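Local coordinates for protein BB1 (Synthetic construct, PDB 6D0T) that forms a computationally designed, eight-stranded antiparallel beta barrel, probably a step toward barrels that activate the fluorescence of a bound ligand, at residues Q6-T11 with D88-R93; W12-R17 with G26-Q31; I38-K43 with G56-R61; R50-R55 with S72-R77; A76-T81 with F94-G99. All blocks are in the same frame, centred on the assembly; numbering follows the deposited sequence. Where two conformers were deposited one is given.

Interaction 1. Residues Q6-T11 with D88-R93; sequences QYFPGT and DSVEVR
Tyr7 and Phe8 face the start of strand 89-96 without pairing to it, and Tyr7 CA stays 9.2 Å from Asp88 CA. Side chains span the gap. The Tyr7 ring reaches over with its hydroxyl end leading, because CG stands anti to the backbone N (chi1 176°). Tyr7 OH lies 3.5 Å from Val90 CG2. The same methyl sits at the edge of the ring, near its plane, with Tyr7 CE1 3.8 Å from Val90 CG2. Tyr7 OH also comes 3.7 Å from Ser89 O, but its hydrogen bond goes to Ser86 O. Helix 4-7 and the short loop after it lie across one end of the closed antiparallel barrel, and Phe8, in that loop, turns its ring into the interior. Phe8 CE1 touches Val90 CG2 at 4.2 Å, so one valine methyl meets both rings. The rings also meet each other: Tyr7 CD1 lies 3.6 Å above one face of the Phe8 ring, toward its rim. Leu82, Met30 and Ile58 pack against Phe8, and Tyr66 meets it edge to face. Arg108, from the last strand, makes a cation-pi contact with the Tyr7 ring and a hydrogen bond to Tyr7 O.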
# COMPACT_ATOMS: atom_id res chain seq x y z
N GLN A 6 3.89 12.59 9.58
CA GLN A 6 2.68 13.01 10.25
C GLN A 6 1.47 12.17 9.82
O GLN A 6 0.66 11.77 10.65
CB GLN A 6 2.40 14.50 9.95
CG GLN A 6 1.11 15.00 10.60
CD GLN A 6 0.84 16.47 10.31
OE1 GLN A 6 1.35 17.03 9.34
NE2 GLN A 6 -0.02 17.08 11.11
N TYR A 7 1.32 11.92 8.53
CA TYR A 7 0.06 11.46 7.98
C TYR A 7 -0.04 9.93 7.90
O TYR A 7 -1.07 9.37 8.30
CB TYR A 7 -0.15 12.07 6.59
CG TYR A 7 -1.40 11.56 5.91
CD1 TYR A 7 -1.35 10.45 5.11
CD2 TYR A 7 -2.63 12.16 6.12
CE1 TYR A 7 -2.47 9.93 4.55
CE2 TYR A 7 -3.76 11.67 5.56
CZ TYR A 7 -3.69 10.54 4.75
OH TYR A 7 -4.82 10.01 4.17
N PHE A 8 0.99 9.26 7.41
CA PHE A 8 0.79 7.85 7.05
C PHE A 8 0.82 6.90 8.24
O PHE A 8 0.12 5.88 8.18
CB PHE A 8 1.82 7.40 6.01
CG PHE A 8 1.58 7.97 4.64
CD1 PHE A 8 0.51 7.58 3.91
CD2 PHE A 8 2.43 8.96 4.12
CE1 PHE A 8 0.26 8.15 2.65
CE2 PHE A 8 2.20 9.50 2.88
CZ PHE A 8 1.11 9.12 2.16
N PRO A 9 1.54 7.17 9.32
CA PRO A 9 1.59 6.19 10.42
C PRO A 9 0.23 5.87 10.98
O PRO A 9 -0.65 6.73 11.12
CB PRO A 9 2.51 6.86 11.46
CG PRO A 9 3.43 7.69 10.60
CD PRO A 9 2.50 8.27 9.54
N GLY A 10 0.06 4.59 11.29
CA GLY A 10 -1.23 4.11 11.74
C GLY A 10 -1.59 2.76 11.16
O GLY A 10 -0.77 2.10 10.50
N THR A 11 -2.80 2.33 11.47
CA THR A 11 -3.36 1.07 10.98
C THR A 11 -4.38 1.36 9.89
O THR A 11 -5.24 2.22 10.06
CB THR A 11 -4.01 0.31 12.11
OG1 THR A 11 -3.03 0.07 13.12
CG2 THR A 11 -4.55 -1.04 11.63
N ASP A 88 -8.51 10.11 5.98
CA ASP A 88 -8.57 8.67 6.23
C ASP A 88 -8.54 7.81 4.97
O ASP A 88 -8.77 6.60 5.08
CB ASP A 88 -9.82 8.31 7.06
CG ASP A 88 -11.15 8.54 6.33
OD1 ASP A 88 -11.18 8.97 5.15
OD2 ASP A 88 -12.20 8.24 6.97
N SER A 89 -8.22 8.35 3.78
CA SER A 89 -8.35 7.58 2.55
C SER A 89 -7.23 7.93 1.58
O SER A 89 -6.97 9.11 1.34
CB SER A 89 -9.70 7.84 1.87
OG SER A 89 -9.74 7.26 0.59
N VAL A 90 -6.56 6.89 1.06
CA VAL A 90 -5.48 7.03 0.10
C VAL A 90 -5.75 6.10 -1.08
O VAL A 90 -6.00 4.91 -0.88
CB VAL A 90 -4.11 6.68 0.74
CG1 VAL A 90 -2.99 6.87 -0.30
CG2 VAL A 90 -3.85 7.53 1.95
N GLU A 91 -5.68 6.62 -2.30
CA GLU A 91 -5.80 5.75 -3.47
C GLU A 91 -4.41 5.35 -3.96
O GLU A 91 -3.46 6.11 -3.82
CB GLU A 91 -6.61 6.42 -4.59
CG GLU A 91 -8.06 6.61 -4.18
CD GLU A 91 -8.99 7.14 -5.27
OE1 GLU A 91 -8.53 7.46 -6.40
OE2 GLU A 91 -10.22 7.26 -4.97
N VAL A 92 -4.29 4.13 -4.48
CA VAL A 92 -3.01 3.66 -4.99
C VAL A 92 -3.18 3.15 -6.42
O VAL A 92 -4.26 2.70 -6.82
CB VAL A 92 -2.37 2.55 -4.11
CG1 VAL A 92 -2.19 3.04 -2.70
CG2 VAL A 92 -3.17 1.28 -4.11
N ARG A 93 -2.10 3.26 -7.19
CA ARG A 93 -2.03 2.73 -8.55
C ARG A 93 -0.65 2.09 -8.71
O ARG A 93 0.37 2.73 -8.43
CB ARG A 93 -2.25 3.84 -9.57
CG ARG A 93 -2.25 3.39 -11.01
CD ARG A 93 -3.56 2.78 -11.40
NE ARG A 93 -3.61 2.47 -12.83

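Interaction 2. Residues W12-R17 with G26-Q31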
# COMPACT_ATOMS: atom_id res chain seq x y z
N TRP A 12 -4.28 0.63 8.78
CA TRP A 12 -5.13 0.85 7.62
C TRP A 12 -5.63 -0.50 7.11
O TRP A 12 -4.91 -1.50 7.18
CB TRP A 12 -4.39 1.51 6.47
CG TRP A 12 -3.70 2.83 6.80
CD1 TRP A 12 -2.56 3.01 7.56
CD2 TRP A 12 -4.06 4.12 6.31
NE1 TRP A 12 -2.22 4.34 7.58
CE2 TRP A 12 -3.14 5.04 6.82
CE3 TRP A 12 -5.10 4.59 5.50
CZ2 TRP A 12 -3.21 6.39 6.54
CZ3 TRP A 12 -5.16 5.94 5.22
CH2 TRP A 12 -4.22 6.83 5.73
N GLU A 13 -6.85 -0.50 6.61
CA GLU A 13 -7.34 -1.60 5.80
C GLU A 13 -7.05 -1.28 4.35
O GLU A 13 -7.07 -0.11 3.95
CB GLU A 13 -8.84 -1.82 6.05
CG GLU A 13 -9.07 -2.37 7.45
CD GLU A 13 -10.49 -2.83 7.70
OE1 GLU A 13 -11.38 -2.54 6.86
OE2 GLU A 13 -10.72 -3.48 8.74
N PHE A 14 -6.78 -2.32 3.56
CA PHE A 14 -6.55 -2.11 2.14
C PHE A 14 -7.36 -3.07 1.27
O PHE A 14 -7.76 -4.16 1.71
CB PHE A 14 -5.05 -2.23 1.77
CG PHE A 14 -4.50 -3.65 1.78
CD1 PHE A 14 -4.48 -4.40 0.62
CD2 PHE A 14 -3.90 -4.16 2.91
CE1 PHE A 14 -3.91 -5.67 0.60
CE2 PHE A 14 -3.33 -5.44 2.89
CZ PHE A 14 -3.33 -6.18 1.75
N ARG A 15 -7.64 -2.61 0.06
CA ARG A 15 -8.22 -3.43 -0.99
C ARG A 15 -7.55 -3.04 -2.29
O ARG A 15 -7.56 -1.85 -2.65
CB ARG A 15 -9.74 -3.26 -1.10
CG ARG A 15 -10.38 -4.20 -2.12
CD ARG A 15 -10.58 -3.56 -3.50
NE ARG A 15 -11.80 -2.76 -3.52
CZ ARG A 15 -13.01 -3.23 -3.82
NH1 ARG A 15 -14.05 -2.41 -3.79
NH2 ARG A 15 -13.18 -4.50 -4.14
N PHE A 16 -6.95 -4.00 -2.97
CA PHE A 16 -6.29 -3.78 -4.25
C PHE A 16 -6.94 -4.69 -5.29
O PHE A 16 -7.18 -5.86 -5.00
CB PHE A 16 -4.79 -4.11 -4.22
CG PHE A 16 -3.98 -3.39 -3.15
CD1 PHE A 16 -4.31 -2.13 -2.68
CD2 PHE A 16 -2.82 -3.99 -2.69
CE1 PHE A 16 -3.50 -1.51 -1.74
CE2 PHE A 16 -2.03 -3.37 -1.77
CZ PHE A 16 -2.39 -2.12 -1.29
N ARG A 17 -7.19 -4.18 -6.49
CA ARG A 17 -7.84 -4.98 -7.51
C ARG A 17 -7.23 -4.69 -8.88
O ARG A 17 -6.96 -3.55 -9.23
CB ARG A 17 -9.34 -4.71 -7.56
CG ARG A 17 -10.11 -5.63 -8.49
CD ARG A 17 -11.58 -5.27 -8.48
NE ARG A 17 -12.34 -6.09 -9.42
CZ ARG A 17 -13.05 -7.17 -9.10
NH1 ARG A 17 -13.12 -7.61 -7.84
NH2 ARG A 17 -13.70 -7.82 -10.05
N GLY A 26 -6.59 -6.73 3.12
CA GLY A 26 -5.92 -7.01 4.38
C GLY A 26 -5.76 -5.76 5.21
O GLY A 26 -6.51 -4.78 5.04
N THR A 27 -4.82 -5.84 6.15
CA THR A 27 -4.53 -4.76 7.09
C THR A 27 -3.04 -4.45 7.03
O THR A 27 -2.22 -5.36 6.91
CB THR A 27 -4.93 -5.15 8.52
OG1 THR A 27 -6.29 -5.57 8.51
CG2 THR A 27 -4.80 -3.99 9.45
N VAL A 28 -2.70 -3.17 7.11
CA VAL A 28 -1.32 -2.75 7.19
C VAL A 28 -1.12 -1.91 8.44
O VAL A 28 -2.02 -1.19 8.90
CB VAL A 28 -0.82 -1.94 5.96
CG1 VAL A 28 -1.26 -2.54 4.66
CG2 VAL A 28 -1.22 -0.52 6.06
N GLU A 29 0.08 -1.99 8.98
CA GLU A 29 0.60 -1.06 9.97
C GLU A 29 1.73 -0.28 9.35
O GLU A 29 2.63 -0.86 8.74
CB GLU A 29 1.11 -1.78 11.22
CG GLU A 29 0.04 -2.48 11.98
N MET A 30 1.67 1.04 9.47
CA MET A 30 2.69 1.94 8.96
C MET A 30 3.37 2.68 10.11
O MET A 30 2.70 3.17 11.02
CB MET A 30 2.11 2.94 7.96
CG MET A 30 1.44 2.31 6.80
SD MET A 30 1.18 3.48 5.48
CE MET A 30 -0.04 2.63 4.48
N GLN A 31 4.69 2.74 10.07
CA GLN A 31 5.44 3.51 11.05
C GLN A 31 6.65 4.12 10.36
O GLN A 31 7.19 3.52 9.43
CB GLN A 31 5.90 2.65 12.24
CG GLN A 31 6.89 1.66 11.88
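The ring of Phe14 lies flat over the backbone of Gly26, its partner on the next strand. Gly26 N sits 3.4 Å from the plane of the Phe14 ring, over its centre. CG of Phe14 stands between the backbone N and the carbonyl carbon (chi1 74°), which swings the ring across the neighbouring strand. A CB on Gly26 would lie only 2.8 Å from Phe14 CE2, so this packing requires glycine. Beyond the glycine, Phe14 CD2 touches Val28 CG1 at 3.6 Å. Two antiparallel hydrogen-bonded pairs hold the backbones. Trp12 and Val28 exchange bonds, with Val28 N 2.8 Å from Trp12 O. Phe14 and Gly26 do likewise, but the bond from Gly26 N to Phe14 O is longer, at 3.2 Å. Met30 CE lies over one face of the Trp12 indole, 4.2 Å from the centroid of its five-membered ring. This is a CH-pi contact, and SD of Met30 adds an oblique Met-aromatic one. Trp12 NE1 bonds to Phe8 O, which ties the indole to the loop after helix 4-7. The indole also touches Arg108 of the last strand. Phe14, Val28, Trp12 and Met30 point to the barrel interior, while Glu13 and Thr27 point outward. Segments 12-17 and 26-31 run at 131° to each other, well off antiparallel. The whole is a beta hairpin of a closed barrel, and the Trp12 end recalls the tryptophan corner of calycin barrels.

Interaction 3. Residues I38-K43 with G56-R61; sequences IEIRFK and GSIEVR
Ile38 and Ile58 form an antiparallel hydrogen-bonded pair, as do Ile40 and Gly56. Each pair uses both of its N-H groups and both of its carbonyls. Ile38 N gives a nearly straight bond to Ile58 O, at 2.8 Å and 173°. Ile58 N returns one to Ile38 O. At the other pair Ile40 N meets Gly56 O from well above the carbonyl plane, 57° out of it. On the inner side Ile40 CD1 packs on Ile58 CG1 at 4.0 Å. Glu39 is on the outer side, paired with Ser57. Its chain bends at chi2 (-53°) and folds over the glycine carbonyl. Glu39 OE2 and Gly56 O stand 3.2 Å apart, two acceptors that cannot bond to each other as they are. Replacing Glu39 by alanine would probably leave Arg33 without its long, weak ion pair and uncover Ser57 CB. In one of its two conformers Arg61 bonds through NH1 to Val60 O and pairs with Glu59 by charge alone. The Glu37 carboxylate is close to that of Glu39, and Glu59 is near but not touching. The N-H and C=O groups of these two pairs satisfy each other, whereas the acidic groups probably disfavour one another, partly offset by Arg33, and may raise the proton affinity of Glu39.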
# COMPACT_ATOMS: atom_id res chain seq x y z
N ILE A 38 8.47 5.56 5.20
CA ILE A 38 7.45 4.97 6.06
C ILE A 38 7.42 3.48 5.77
O ILE A 38 7.13 3.06 4.65
CB ILE A 38 6.07 5.60 5.83
CG1 ILE A 38 6.18 7.15 5.77
CG2 ILE A 38 5.08 5.05 6.85
CD1 ILE A 38 6.90 7.75 6.98
N GLU A 39 7.71 2.67 6.78
CA GLU A 39 7.66 1.22 6.61
C GLU A 39 6.24 0.67 6.74
O GLU A 39 5.45 1.13 7.56
CB GLU A 39 8.58 0.56 7.63
CG GLU A 39 10.04 0.92 7.41
CD GLU A 39 10.51 0.67 5.97
OE1 GLU A 39 11.24 1.51 5.41
OE2 GLU A 39 10.14 -0.37 5.38
N ILE A 40 5.93 -0.31 5.90
CA ILE A 40 4.66 -1.01 5.89
C ILE A 40 4.92 -2.45 6.32
O ILE A 40 5.84 -3.09 5.80
CB ILE A 40 4.00 -0.98 4.50
CG1 ILE A 40 3.65 0.47 4.10
CG2 ILE A 40 2.78 -1.86 4.46
CD1 ILE A 40 3.34 0.61 2.62
N ARG A 41 4.09 -2.95 7.22
CA ARG A 41 3.95 -4.39 7.46
C ARG A 41 2.49 -4.76 7.21
O ARG A 41 1.59 -4.04 7.64
CB ARG A 41 4.33 -4.75 8.90
CG ARG A 41 5.78 -4.45 9.29
CD ARG A 41 6.00 -4.59 10.82
N PHE A 42 2.23 -5.88 6.55
CA PHE A 42 0.85 -6.21 6.22
C PHE A 42 0.60 -7.71 6.31
O PHE A 42 1.52 -8.54 6.24
CB PHE A 42 0.44 -5.71 4.82
CG PHE A 42 0.99 -6.50 3.67
CD1 PHE A 42 2.24 -6.21 3.13
CD2 PHE A 42 0.23 -7.49 3.08
CE1 PHE A 42 2.74 -6.92 2.04
CE2 PHE A 42 0.70 -8.20 1.98
CZ PHE A 42 1.97 -7.93 1.47
N LYS A 43 -0.67 -8.02 6.55
CA LYS A 43 -1.25 -9.35 6.48
C LYS A 43 -2.53 -9.23 5.69
O LYS A 43 -3.26 -8.24 5.80
CB LYS A 43 -1.54 -9.97 7.86
CG LYS A 43 -0.29 -10.25 8.67
CD LYS A 43 -0.60 -10.94 10.01
CE LYS A 43 0.67 -11.30 10.77
N GLY A 56 6.53 -3.36 2.97
CA GLY A 56 6.59 -2.38 1.92
C GLY A 56 7.03 -1.06 2.48
O GLY A 56 7.51 -0.97 3.61
N SER A 57 6.87 -0.02 1.66
CA SER A 57 7.22 1.32 2.13
C SER A 57 6.54 2.37 1.27
O SER A 57 6.18 2.13 0.10
CB SER A 57 8.73 1.54 2.13
OG SER A 57 9.21 1.55 0.81
N ILE A 58 6.39 3.55 1.87
CA ILE A 58 6.04 4.79 1.19
C ILE A 58 7.21 5.73 1.38
O ILE A 58 7.68 5.93 2.51
CB ILE A 58 4.75 5.39 1.72
CG1 ILE A 58 3.58 4.43 1.38
CG2 ILE A 58 4.55 6.83 1.18
CD1 ILE A 58 2.34 4.70 2.15
N GLU A 59 7.74 6.24 0.27
CA GLU A 59 8.98 7.00 0.32
C GLU A 59 8.85 8.31 -0.43
O GLU A 59 8.08 8.42 -1.40
CB GLU A 59 10.16 6.23 -0.28
CG GLU A 59 10.48 5.01 0.50
CD GLU A 59 11.58 4.17 -0.12
OE1 GLU A 59 11.94 4.38 -1.30
OE2 GLU A 59 12.07 3.28 0.59
N VAL A 60 9.64 9.27 0.03
CA VAL A 60 9.94 10.49 -0.71
C VAL A 60 11.16 10.23 -1.58
O VAL A 60 12.24 9.92 -1.09
CB VAL A 60 10.21 11.67 0.24
CG1 VAL A 60 10.44 12.91 -0.58
CG2 VAL A 60 9.08 11.90 1.20
N ARG A 61 10.95 10.34 -2.89
CA ARG A 61 12.04 10.18 -3.84
C ARG A 61 11.90 11.23 -4.94
O ARG A 61 12.76 12.11 -5.05
CB ARG A 61 12.05 8.77 -4.42
CG ARG A 61 12.47 7.70 -3.40
CD ARG A 61 13.93 7.84 -2.99
NE ARG A 61 14.39 6.81 -2.07
CZ ARG A 61 14.28 6.84 -0.74
NH1 ARG A 61 13.68 7.86 -0.11
NH2 ARG A 61 14.77 5.84 -0.02

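Interaction 4. Residues R50-R55 with S72-R77; sequences RPVEGR and SSDGAR
The type I turn from Ser72 to Gly75 joins strands 67-72 and 77-86, and through Ser72, Ser73 and Asp74 it packs against Val52 and Glu53 of strand 51-59. Ser73 N gives to Glu53 O at 2.8 Å, and Glu53 N gives back to Ser73 OG at 3.0 Å. OG can take that bond because it stands between its own backbone N and carbonyl carbon (chi1 62°). A water bonds to Ser73 OG and donates to Pro51 O. Val52 is buried under the turn: its CB lies 3.5 Å from Ser72 OG, and its CG1 lies 3.7 Å from Asp74 OD2. Two donors grip Asp74 OD1 from opposite faces of the carboxylate: Ser72 OG at 2.8 Å and Ala76 N at 3.1 Å. The other oxygen, OD2, bonds to Tyr24 OH. With an alanine in place of Ser72, Asp74 OD1 would probably lose its hydroxyl donor, keeping the Ala76 bond, and a gap would open beside Val52. Gly75 N bonds to Ser72 O, and Ser72 N bonds to Ala76 O. With Gly75 at a positive phi, this pattern is that of a hairpin built on a type I turn with a G1 bulge, reinforced by the Asx turn of Asp74.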
# COMPACT_ATOMS: atom_id res chain seq x y z
N ARG A 50 -6.17 -17.20 -0.41
CA ARG A 50 -4.81 -17.58 -0.03
C ARG A 50 -4.24 -16.53 0.91
O ARG A 50 -4.21 -15.35 0.54
CB ARG A 50 -3.92 -17.72 -1.26
CG ARG A 50 -4.22 -18.99 -2.08
CD ARG A 50 -3.13 -19.28 -3.11
N PRO A 51 -3.79 -16.89 2.11
CA PRO A 51 -3.23 -15.87 3.00
C PRO A 51 -1.86 -15.41 2.54
O PRO A 51 -1.05 -16.21 2.05
CB PRO A 51 -3.14 -16.58 4.35
CG PRO A 51 -3.11 -18.00 4.01
CD PRO A 51 -3.91 -18.20 2.77
N VAL A 52 -1.61 -14.13 2.74
CA VAL A 52 -0.32 -13.54 2.42
C VAL A 52 0.09 -12.59 3.54
O VAL A 52 -0.72 -12.17 4.39
CB VAL A 52 -0.36 -12.78 1.07
CG1 VAL A 52 -0.69 -13.73 -0.03
CG2 VAL A 52 -1.37 -11.65 1.10
N GLU A 53 1.38 -12.26 3.55
CA GLU A 53 1.91 -11.23 4.42
C GLU A 53 3.13 -10.63 3.73
O GLU A 53 3.58 -11.11 2.69
CB GLU A 53 2.25 -11.77 5.81
CG GLU A 53 3.24 -12.90 5.83
CD GLU A 53 3.45 -13.44 7.23
OE1 GLU A 53 3.14 -12.72 8.21
OE2 GLU A 53 3.93 -14.59 7.34
N GLY A 54 3.65 -9.55 4.30
CA GLY A 54 4.81 -8.95 3.70
C GLY A 54 5.11 -7.58 4.26
O GLY A 54 4.61 -7.19 5.32
N ARG A 55 5.94 -6.87 3.50
CA ARG A 55 6.47 -5.58 3.88
C ARG A 55 6.43 -4.65 2.68
O ARG A 55 6.31 -5.07 1.55
CB ARG A 55 7.91 -5.69 4.41
CG ARG A 55 7.98 -6.57 5.63
CD ARG A 55 9.25 -6.45 6.43
NE ARG A 55 9.06 -7.09 7.74
CZ ARG A 55 9.86 -6.90 8.79
N SER A 72 5.07 -9.31 -1.35
CA SER A 72 4.19 -10.29 -0.73
C SER A 72 4.88 -11.66 -0.64
O SER A 72 5.69 -12.04 -1.49
CB SER A 72 2.90 -10.42 -1.55
OG SER A 72 2.04 -11.38 -1.04
N SER A 73 4.46 -12.41 0.36
CA SER A 73 4.94 -13.76 0.63
C SER A 73 4.50 -14.77 -0.43
O SER A 73 5.02 -15.89 -0.43
CB SER A 73 4.43 -14.21 2.00
OG SER A 73 3.01 -14.25 2.05
N ASP A 74 3.53 -14.43 -1.28
CA ASP A 74 3.16 -15.28 -2.42
C ASP A 74 3.90 -14.92 -3.69
O ASP A 74 3.68 -15.55 -4.72
CB ASP A 74 1.64 -15.26 -2.64
CG ASP A 74 1.11 -13.97 -3.24
OD1 ASP A 74 1.83 -12.97 -3.29
OD2 ASP A 74 -0.07 -13.98 -3.66
N GLY A 75 4.81 -13.97 -3.62
CA GLY A 75 5.66 -13.64 -4.72
C GLY A 75 5.25 -12.41 -5.47
O GLY A 75 5.96 -12.01 -6.40
N ALA A 76 4.12 -11.82 -5.12
CA ALA A 76 3.72 -10.59 -5.76
C ALA A 76 4.63 -9.45 -5.33
O ALA A 76 4.92 -9.29 -4.15
CB ALA A 76 2.27 -10.27 -5.40
N ARG A 77 5.06 -8.64 -6.30
CA ARG A 77 5.89 -7.47 -6.04
C ARG A 77 5.24 -6.28 -6.72
O ARG A 77 5.02 -6.31 -7.94
CB ARG A 77 7.32 -7.68 -6.52
CG ARG A 77 8.02 -8.87 -5.83
CD ARG A 77 9.51 -8.91 -6.10
NE ARG A 77 9.83 -8.81 -7.53
CZ ARG A 77 10.06 -9.84 -8.34
NH1 ARG A 77 10.02 -11.09 -7.88
NH2 ARG A 77 10.33 -9.62 -9.62
O HOH W 1 1.80 -16.52 1.10

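Interaction 5. Residues A76-T81 with F94-G99; sequences ARWEGT and FKSSDG
One face of the Trp78 indole carries Phe94 CE2, which sits 3.2 Å from the plane and toward the rim. Ser96 is at the indole edge, with OG near the ring plane and 3.4 Å from Trp78 NE1. The two rings are oblique, their planes at 38° and the Trp78 five-membered ring centroid 4.5 Å from that of Phe94. The two side chains run alongside in the same direction. Phe94 can lie against the indole because its CG takes the position between N and the carbonyl carbon (chi1 59°). Gly80 pairs with Phe94, and a CB there would run into Phe94 CA. On the outer side Ser97 CB lies over one face of the Arg77 guanidinium, 3.8 Å from its plane. Glu79 and Lys95 exchange two backbone bonds, with Glu79 N 3.0 Å from Lys95 O. Ser97 N bonds to Arg77 O at 2.9 Å, and Arg77 N bonds in turn to Ser97 OG. In one Asp98 conformer Ser96 OG donates to Asp98 OD1 at 2.7 Å, in the type I turn that leads on to strand 101-108. Tyr24 meets Trp78 edge to face, and Phe16 does the same to Phe94, while Tyr102 adjoins both rings. The inner side of the hairpin is thus probably held together by aromatic packing, with the charged ends of Arg77, Glu79 and Lys95 left to the solvent side.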
# COMPACT_ATOMS: atom_id res chain seq x y z
N ALA A 76 4.12 -11.82 -5.12
CA ALA A 76 3.72 -10.59 -5.76
C ALA A 76 4.63 -9.45 -5.33
O ALA A 76 4.92 -9.29 -4.15
CB ALA A 76 2.27 -10.27 -5.40
N ARG A 77 5.06 -8.64 -6.30
CA ARG A 77 5.89 -7.47 -6.04
C ARG A 77 5.24 -6.28 -6.72
O ARG A 77 5.02 -6.31 -7.94
CB ARG A 77 7.32 -7.68 -6.52
CG ARG A 77 8.02 -8.87 -5.83
CD ARG A 77 9.51 -8.91 -6.10
NE ARG A 77 9.83 -8.81 -7.53
CZ ARG A 77 10.06 -9.84 -8.34
NH1 ARG A 77 10.02 -11.09 -7.88
NH2 ARG A 77 10.33 -9.62 -9.62
N TRP A 78 4.96 -5.23 -5.95
CA TRP A 78 4.09 -4.13 -6.36
C TRP A 78 4.85 -2.81 -6.25
O TRP A 78 5.47 -2.53 -5.23
CB TRP A 78 2.84 -4.08 -5.46
CG TRP A 78 2.00 -5.33 -5.56
CD1 TRP A 78 1.84 -6.13 -6.65
CD2 TRP A 78 1.18 -5.89 -4.53
NE1 TRP A 78 0.98 -7.15 -6.36
CE2 TRP A 78 0.57 -7.04 -5.07
CE3 TRP A 78 0.92 -5.55 -3.20
CZ2 TRP A 78 -0.29 -7.84 -4.33
CZ3 TRP A 78 0.08 -6.34 -2.47
CH2 TRP A 78 -0.51 -7.50 -3.04
N GLU A 79 4.76 -2.00 -7.30
CA GLU A 79 5.48 -0.74 -7.34
C GLU A 79 4.64 0.31 -8.05
O GLU A 79 4.19 0.09 -9.18
CB GLU A 79 6.83 -0.91 -8.06
CG GLU A 79 7.64 -2.08 -7.55
CD GLU A 79 8.99 -2.22 -8.23
OE1 GLU A 79 9.81 -1.29 -8.12
OE2 GLU A 79 9.22 -3.26 -8.87
N GLY A 80 4.44 1.45 -7.39
CA GLY A 80 3.70 2.51 -8.03
C GLY A 80 3.67 3.78 -7.23
O GLY A 80 4.69 4.19 -6.64
N THR A 81 2.51 4.43 -7.21
CA THR A 81 2.36 5.69 -6.50
C THR A 81 1.00 5.74 -5.83
O THR A 81 0.20 4.80 -5.91
CB THR A 81 2.56 6.88 -7.44
OG1 THR A 81 2.58 8.10 -6.69
CG2 THR A 81 1.45 6.95 -8.49
N PHE A 94 -0.60 0.82 -9.12
CA PHE A 94 0.71 0.18 -9.16
C PHE A 94 0.74 -0.93 -10.19
O PHE A 94 -0.29 -1.44 -10.64
CB PHE A 94 1.14 -0.36 -7.77
CG PHE A 94 0.20 -1.40 -7.16
CD1 PHE A 94 -0.76 -1.02 -6.25
CD2 PHE A 94 0.35 -2.75 -7.43
CE1 PHE A 94 -1.58 -1.97 -5.65
CE2 PHE A 94 -0.49 -3.72 -6.84
CZ PHE A 94 -1.44 -3.33 -5.97
N LYS A 95 1.97 -1.27 -10.59
CA LYS A 95 2.27 -2.40 -11.44
C LYS A 95 2.77 -3.56 -10.60
O LYS A 95 3.44 -3.38 -9.58
CB LYS A 95 3.35 -2.06 -12.47
CG LYS A 95 3.10 -0.87 -13.37
CD LYS A 95 2.15 -1.22 -14.51
CE LYS A 95 2.33 -0.26 -15.69
NZ LYS A 95 2.03 1.15 -15.29
N SER A 96 2.42 -4.75 -11.03
CA SER A 96 2.81 -5.99 -10.39
C SER A 96 3.83 -6.73 -11.24
O SER A 96 3.86 -6.61 -12.48
CB SER A 96 1.57 -6.86 -10.15
OG SER A 96 1.91 -8.07 -9.48
N SER A 97 4.68 -7.50 -10.56
CA SER A 97 5.67 -8.34 -11.23
C SER A 97 5.03 -9.41 -12.09
O SER A 97 5.70 -9.96 -12.97
CB SER A 97 6.57 -9.02 -10.20
OG SER A 97 5.80 -9.60 -9.16
N ASP A 98 3.77 -9.75 -11.86
CA ASP A 98 3.07 -10.71 -12.72
C ASP A 98 2.49 -10.06 -13.97
O ASP A 98 1.76 -10.72 -14.72
CB ASP A 98 1.95 -11.41 -11.93
CG ASP A 98 1.11 -10.44 -11.11
OD1 ASP A 98 0.80 -9.34 -11.61
OD2 ASP A 98 0.75 -10.78 -9.96
N GLY A 99 2.79 -8.79 -14.22
CA GLY A 99 2.29 -8.11 -15.39
C GLY A 99 0.95 -7.42 -15.23
O GLY A 99 0.50 -6.77 -16.18

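From the N terminus, interaction 1 comes first. It closes a long loop between the helical cap and strand 89-96, and interactions 2, 3 and 4 all fall within it. Interaction 2 closes the hairpin of strands 10-18 and 23-32. Interaction 3 follows in series and closes the next, strands 37-46 and 51-59. Interaction 4 crosses interaction 3, because their segments alternate along the chain, and ties strand 51-59 to the turn between strands 67-72 and 77-86. Interaction 5 starts at Ala76 and Arg77, where interaction 4 ends. It closes the hairpin of strands 77-86 and 89-96, and crosses interaction 1, sharing strand 89-96 with it. Phe16 links interactions 2 and 5 inside the barrel.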